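Endo-1,3-beta-glucanase, family GH16 (Zobellia galactanivorans, PDB 4CTE) probably hydrolyses internal beta-1,3-glucosidic bonds in laminarin-type glucans, this chain being the glycoside hydrolase family 16 domain of a longer protein. Local coordinates at residues A[96-101]-A[116-121]; A[50-55]-A[67-72]. The protein carries 1 engineered substitution. One frame throughout, in Å; residues are numbered along the deposited sequence.

Contact 1 (A[96-101]-A[116-121]). Engineered in segment 116-121: Ser120 (natural residue Glu). With GS1 (1-thio-beta-D-glucopyranose), chain C; GS1 (1-thio-beta-D-glucopyranose), chain B.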
# COMPACT_ATOMS: atom_id res chain seq x y z
N PRO A 96 7.39 3.56 0.15
CA PRO A 96 6.34 3.02 -0.72
C PRO A 96 5.39 2.06 0.03
O PRO A 96 5.79 1.44 1.06
CB PRO A 96 7.14 2.27 -1.74
CG PRO A 96 8.30 1.71 -0.91
CD PRO A 96 8.69 2.91 -0.10
N ALA A 97 4.17 1.91 -0.49
CA ALA A 97 3.20 0.98 0.13
C ALA A 97 2.19 0.52 -0.88
O ALA A 97 1.84 1.26 -1.78
CB ALA A 97 2.49 1.61 1.32
N PHE A 98 1.74 -0.73 -0.70
CA PHE A 98 0.70 -1.41 -1.49
C PHE A 98 -0.18 -1.98 -0.40
O PHE A 98 0.24 -2.91 0.34
CB PHE A 98 1.31 -2.48 -2.35
CG PHE A 98 0.30 -3.45 -2.96
CD1 PHE A 98 -0.92 -3.00 -3.55
CD2 PHE A 98 0.63 -4.81 -3.06
CE1 PHE A 98 -1.81 -3.94 -4.16
CE2 PHE A 98 -0.24 -5.74 -3.64
CZ PHE A 98 -1.47 -5.31 -4.21
N TRP A 99 -1.39 -1.43 -0.30
CA TRP A 99 -2.20 -1.69 0.85
C TRP A 99 -3.67 -1.57 0.59
O TRP A 99 -4.08 -1.28 -0.53
CB TRP A 99 -1.72 -0.77 1.99
CG TRP A 99 -1.71 0.71 1.70
CD1 TRP A 99 -1.00 1.39 0.70
CD2 TRP A 99 -2.30 1.75 2.55
NE1 TRP A 99 -1.15 2.75 0.84
CE2 TRP A 99 -1.94 3.04 1.93
CE3 TRP A 99 -3.09 1.75 3.73
CZ2 TRP A 99 -2.35 4.25 2.47
CZ3 TRP A 99 -3.51 2.99 4.26
CH2 TRP A 99 -3.15 4.21 3.63
N MET A 100 -4.47 -1.82 1.63
CA MET A 100 -5.93 -1.86 1.53
C MET A 100 -6.55 -1.27 2.76
O MET A 100 -6.00 -1.39 3.85
CB MET A 100 -6.42 -3.31 1.36
CG MET A 100 -5.73 -4.09 0.24
SD MET A 100 -6.42 -5.72 0.00
CE MET A 100 -7.96 -5.36 -0.88
N LEU A 101 -7.70 -0.62 2.56
CA LEU A 101 -8.49 -0.03 3.62
C LEU A 101 -9.91 -0.45 3.47
O LEU A 101 -10.38 -0.60 2.34
CB LEU A 101 -8.42 1.49 3.56
CG LEU A 101 -7.14 2.17 4.03
CD1 LEU A 101 -7.21 3.65 3.66
CD2 LEU A 101 -6.91 1.99 5.54
N ILE A 116 -5.03 -3.44 5.61
CA ILE A 116 -4.12 -4.52 5.21
C ILE A 116 -2.96 -3.93 4.38
O ILE A 116 -3.13 -3.54 3.19
CB ILE A 116 -4.80 -5.70 4.41
CG1 ILE A 116 -6.04 -6.27 5.14
CG2 ILE A 116 -3.75 -6.78 4.08
CD1 ILE A 116 -6.85 -7.20 4.27
N ASP A 117 -1.80 -3.87 5.01
CA ASP A 117 -0.54 -3.45 4.35
C ASP A 117 0.05 -4.70 3.73
O ASP A 117 0.61 -5.55 4.46
CB ASP A 117 0.43 -2.77 5.35
CG ASP A 117 -0.19 -1.57 6.04
OD1 ASP A 117 -1.07 -0.90 5.45
OD2 ASP A 117 0.18 -1.29 7.20
N ILE A 118 -0.10 -4.84 2.42
CA ILE A 118 0.41 -6.02 1.71
C ILE A 118 1.93 -5.92 1.66
O ILE A 118 2.65 -6.90 1.98
CB ILE A 118 -0.23 -6.21 0.31
CG1 ILE A 118 -1.78 -6.32 0.46
CG2 ILE A 118 0.39 -7.40 -0.40
CD1 ILE A 118 -2.58 -6.28 -0.82
N MET A 119 2.40 -4.73 1.29
CA MET A 119 3.82 -4.43 1.26
C MET A 119 4.02 -3.01 1.69
O MET A 119 3.35 -2.10 1.16
CB MET A 119 4.39 -4.62 -0.16
CG MET A 119 5.88 -4.34 -0.34
SD MET A 119 6.40 -2.60 -0.38
CE MET A 119 5.64 -1.98 -1.90
N SER A 120 4.95 -2.81 2.64
CA SER A 120 5.50 -1.46 2.89
C SER A 120 7.00 -1.63 3.13
O SER A 120 7.49 -2.71 3.54
CB SER A 120 4.80 -0.71 4.01
OG SER A 120 4.95 -1.43 5.22
N ARG A 121 7.75 -0.57 2.82
CA ARG A 121 9.18 -0.56 2.97
C ARG A 121 9.61 0.85 3.37
O ARG A 121 8.97 1.83 2.99
CB ARG A 121 9.88 -0.99 1.65
CG ARG A 121 11.41 -0.98 1.74
CD ARG A 121 12.02 -1.22 0.39
NE ARG A 121 13.48 -1.20 0.52
CZ ARG A 121 14.34 -0.74 -0.40
NH1 ARG A 121 13.93 -0.17 -1.55
NH2 ARG A 121 15.64 -0.82 -0.14
C1 GS1 C . 1.63 2.36 8.77
S1 GS1 C . 3.08 2.63 9.74
C2 GS1 C . 0.65 3.47 9.08
O2 GS1 C . 0.18 3.52 10.43
C3 GS1 C . -0.52 3.06 8.27
C4 GS1 C . -0.02 3.33 6.90
O4 GS1 C . -1.20 3.40 6.15
C5 GS1 C . 0.83 2.12 6.59
O5 GS1 C . 2.01 2.35 7.38
C6 GS1 C . 1.07 1.94 5.09
O6 GS1 C . 2.40 1.46 4.96
C1 GS1 B . -2.62 5.43 8.49
S1 GS1 B . -1.08 4.62 8.06
C2 GS1 B . -2.44 6.68 9.40
O2 GS1 B . -1.75 6.32 10.60
C3 GS1 B . -3.87 7.20 9.71
O3 GS1 B . -3.87 8.33 10.66
C4 GS1 B . -4.69 7.41 8.37
O4 GS1 B . -6.02 7.79 8.67
C5 GS1 B . -4.69 6.14 7.45
O5 GS1 B . -3.30 5.72 7.23
C6 GS1 B . -5.47 6.22 6.12
O6 GS1 B . -4.85 7.13 5.19
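Pro96 to Met100 runs antiparallel to Ile116 to Arg121, and the register slips by one residue where Ile118 and Met119 both face Phe98, a classic beta bulge. Phe98 N donates to Met119 O at 2.8 Å, and Met119 N returns a bond to Phe98 O at 3.0 Å. Ile118 N reaches that same oxygen more weakly. Beyond the bulge, Met100 N binds Ile116 O at 2.7 Å.

Phe98, Met100, Ile116 and Met119 share the apolar face. Ile118 CD1 makes a CH-pi contact over the Phe98 ring, 3.9 Å from its centroid. The same methyl lies 4.0 Å from Met100 SD. Strand 80-87 covers this side, with Ile82 against Met100 and Ile118.

Ala97, Trp99, Asp117 and the engineered Ser120 face the sugars. Trp99 CG sits between the backbone N and the carbonyl carbon (chi1 56°), which turns the indole off the strand and alongside the Asp117 carboxylate, the planes 67° apart. Trp99 CZ3 lies 3.0 Å under O4 of the chain C thioglucose, while C6 of the chain B sugar meets the ring edge. Trp99 NE1 is hydrogen-bonded to Asn201. With an alanine in place of Trp99, Asn201 OD1 would probably lose its indole partner and O4 of the chain C sugar the ring face beneath it. The natural residue at 120 is Glu, so 115-120 fits the bulged E-x-D-x-x-E active-site signature of family 16.

Contact 2 (A[50-55]-A[67-72]); sequences LVITAK and ARMKTQ. With GS1 (1-thio-beta-D-glucopyranose), chain B; EDO (1,2-ethanediol), chain G.
Leu50 and Met69 meet tip to tip. Both Leu50 methyls touch the thioether: CD1 and CD2 each lie 3.7 Å from Met69 SD. The Met69 chain bends at its last torsion (chi3 55°), which also brings CE against the leucine. Ile52 CD1 is a looser neighbour, 4.3 Å from Met69 SD. Its other branch, CG2, packs 3.8 Å from Ala67 CB and 3.6 Å from Ala67 O. Ile15 touches both Leu50 and Met69, and Trp19 adds to the cover on Met69.

These residues belong to the beta hairpin of strands 49-59 and 62-70, part of the family 16 beta-sandwich. The two segments share no hydrogen bond, so they meet here by van der Waals packing, mostly of side chains. The backbone of Leu50 and Ile52 pairs instead with Val224 and Met222 of strand 220-231.

The polar contacts belong to 67-72 and its ligands. Arg68 CB points away from 50-55, and its extended chain carries the guanidinium to the sugar. Arg68 NH2 donates to O6 of the chain B thioglucose at 2.8 Å, almost straight at 171°. A more bent bond runs from Arg68 NH2 to O1 of an ethanediol, also 2.8 Å. Lys70 NZ binds Gln72 OE1 at 2.7 Å, nearly in line with the amide C=O, and the ethanediol O2 at 2.8 Å. Glu22 forms salt bridges with both Arg68 NE and Lys70 NZ.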
# COMPACT_ATOMS: atom_id res chain seq x y z
N LEU A 50 2.77 1.24 -14.16
CA LEU A 50 2.47 2.45 -13.43
C LEU A 50 3.81 2.90 -12.85
O LEU A 50 4.60 2.08 -12.26
CB LEU A 50 1.52 2.18 -12.29
CG LEU A 50 1.27 3.34 -11.31
CD1 LEU A 50 0.47 4.49 -11.97
CD2 LEU A 50 0.58 2.77 -10.07
N VAL A 51 4.08 4.21 -12.99
CA VAL A 51 5.30 4.82 -12.45
C VAL A 51 4.85 5.88 -11.44
O VAL A 51 4.21 6.85 -11.82
CB VAL A 51 6.23 5.46 -13.53
CG1 VAL A 51 7.56 6.02 -12.91
CG2 VAL A 51 6.52 4.49 -14.69
N ILE A 52 5.14 5.66 -10.16
CA ILE A 52 4.88 6.72 -9.19
C ILE A 52 6.24 7.33 -8.96
O ILE A 52 7.16 6.63 -8.58
CB ILE A 52 4.20 6.20 -7.92
CG1 ILE A 52 2.79 5.70 -8.32
CG2 ILE A 52 4.17 7.30 -6.81
CD1 ILE A 52 2.07 5.00 -7.19
N THR A 53 6.36 8.64 -9.19
CA THR A 53 7.64 9.34 -9.04
C THR A 53 7.62 10.28 -7.84
O THR A 53 6.73 11.14 -7.74
CB THR A 53 8.03 10.08 -10.34
OG1 THR A 53 7.92 9.16 -11.46
CG2 THR A 53 9.48 10.70 -10.28
N ALA A 54 8.57 10.09 -6.91
CA ALA A 54 8.73 11.05 -5.81
C ALA A 54 9.75 12.04 -6.31
O ALA A 54 10.82 11.62 -6.81
CB ALA A 54 9.21 10.41 -4.51
N LYS A 55 9.47 13.34 -6.14
CA LYS A 55 10.36 14.37 -6.64
C LYS A 55 10.73 15.38 -5.56
O LYS A 55 9.92 15.63 -4.62
CB LYS A 55 9.71 15.15 -7.79
CG LYS A 55 9.34 14.33 -9.00
CD LYS A 55 8.73 15.23 -10.07
CE LYS A 55 8.53 14.39 -11.32
NZ LYS A 55 8.06 15.21 -12.47
N ALA A 67 2.83 10.48 -5.61
CA ALA A 67 1.43 10.16 -5.94
C ALA A 67 0.89 9.10 -5.01
O ALA A 67 1.67 8.26 -4.47
CB ALA A 67 1.34 9.72 -7.38
N ARG A 68 -0.43 9.18 -4.79
CA ARG A 68 -1.19 8.23 -4.01
C ARG A 68 -2.47 8.00 -4.79
O ARG A 68 -3.20 8.96 -5.17
CB ARG A 68 -1.50 8.76 -2.64
CG ARG A 68 -2.42 7.87 -1.81
CD ARG A 68 -2.33 8.25 -0.35
NE ARG A 68 -3.48 7.83 0.45
CZ ARG A 68 -3.48 7.65 1.77
NH1 ARG A 68 -2.35 7.79 2.49
NH2 ARG A 68 -4.62 7.31 2.39
N MET A 69 -2.76 6.71 -4.98
CA MET A 69 -3.91 6.27 -5.80
C MET A 69 -4.72 5.25 -5.03
O MET A 69 -4.13 4.45 -4.27
CB MET A 69 -3.41 5.62 -7.07
CG MET A 69 -2.57 6.51 -7.97
SD MET A 69 -1.66 5.57 -9.20
CE MET A 69 -2.88 4.59 -10.07
N LYS A 70 -6.03 5.21 -5.25
CA LYS A 70 -6.89 4.31 -4.50
C LYS A 70 -8.00 3.85 -5.42
O LYS A 70 -8.33 4.57 -6.38
CB LYS A 70 -7.45 4.98 -3.25
CG LYS A 70 -8.35 6.21 -3.48
CD LYS A 70 -8.80 6.83 -2.20
CE LYS A 70 -9.67 8.03 -2.54
NZ LYS A 70 -10.10 8.74 -1.29
N THR A 71 -8.57 2.70 -5.11
CA THR A 71 -9.71 2.21 -5.91
C THR A 71 -11.06 2.46 -5.22
O THR A 71 -12.12 1.98 -5.70
CB THR A 71 -9.63 0.69 -6.25
OG1 THR A 71 -9.73 -0.08 -5.04
CG2 THR A 71 -8.35 0.33 -7.03
N GLN A 72 -11.03 3.21 -4.11
CA GLN A 72 -12.22 3.55 -3.32
C GLN A 72 -13.37 4.08 -4.16
O GLN A 72 -13.18 5.01 -4.91
CB GLN A 72 -11.83 4.58 -2.24
CG GLN A 72 -12.95 4.87 -1.25
CD GLN A 72 -12.62 5.95 -0.24
OE1 GLN A 72 -11.77 6.81 -0.49
NE2 GLN A 72 -13.30 5.93 0.89
C1 GS1 B . -2.62 5.43 8.49
S1 GS1 B . -1.08 4.62 8.06
C2 GS1 B . -2.44 6.68 9.40
O2 GS1 B . -1.75 6.32 10.60
C3 GS1 B . -3.87 7.20 9.71
O3 GS1 B . -3.87 8.33 10.66
C4 GS1 B . -4.69 7.41 8.37
O4 GS1 B . -6.02 7.79 8.67
C5 GS1 B . -4.69 6.14 7.45
O5 GS1 B . -3.30 5.72 7.23
C6 GS1 B . -5.47 6.22 6.12
O6 GS1 B . -4.85 7.13 5.19
C1 EDO G . -8.13 6.87 2.06
O1 EDO G . -7.21 7.82 1.50
C2 EDO G . -9.27 7.67 2.62
O2 EDO G . -9.79 8.48 1.52

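Both contacts are buried, but contact 1 lies close to the centre of the chain and contact 2 further out, their centres about 13 Å apart. Contact 1 is true strand pairing, knitted by backbone hydrogen bonds, with one apolar face and one facing the sugars. Contact 2 is smaller and held by aliphatic and thioether packing, with polar groups turned elsewhere. Strand 196-204 pairs with both 94-102 and 62-70, so it lies between those two strands and links the contacts through the sheet. They meet directly where Trp99 CZ2 packs 3.5 Å from Arg68 NH1. Both contacts border the chain B thioglucose.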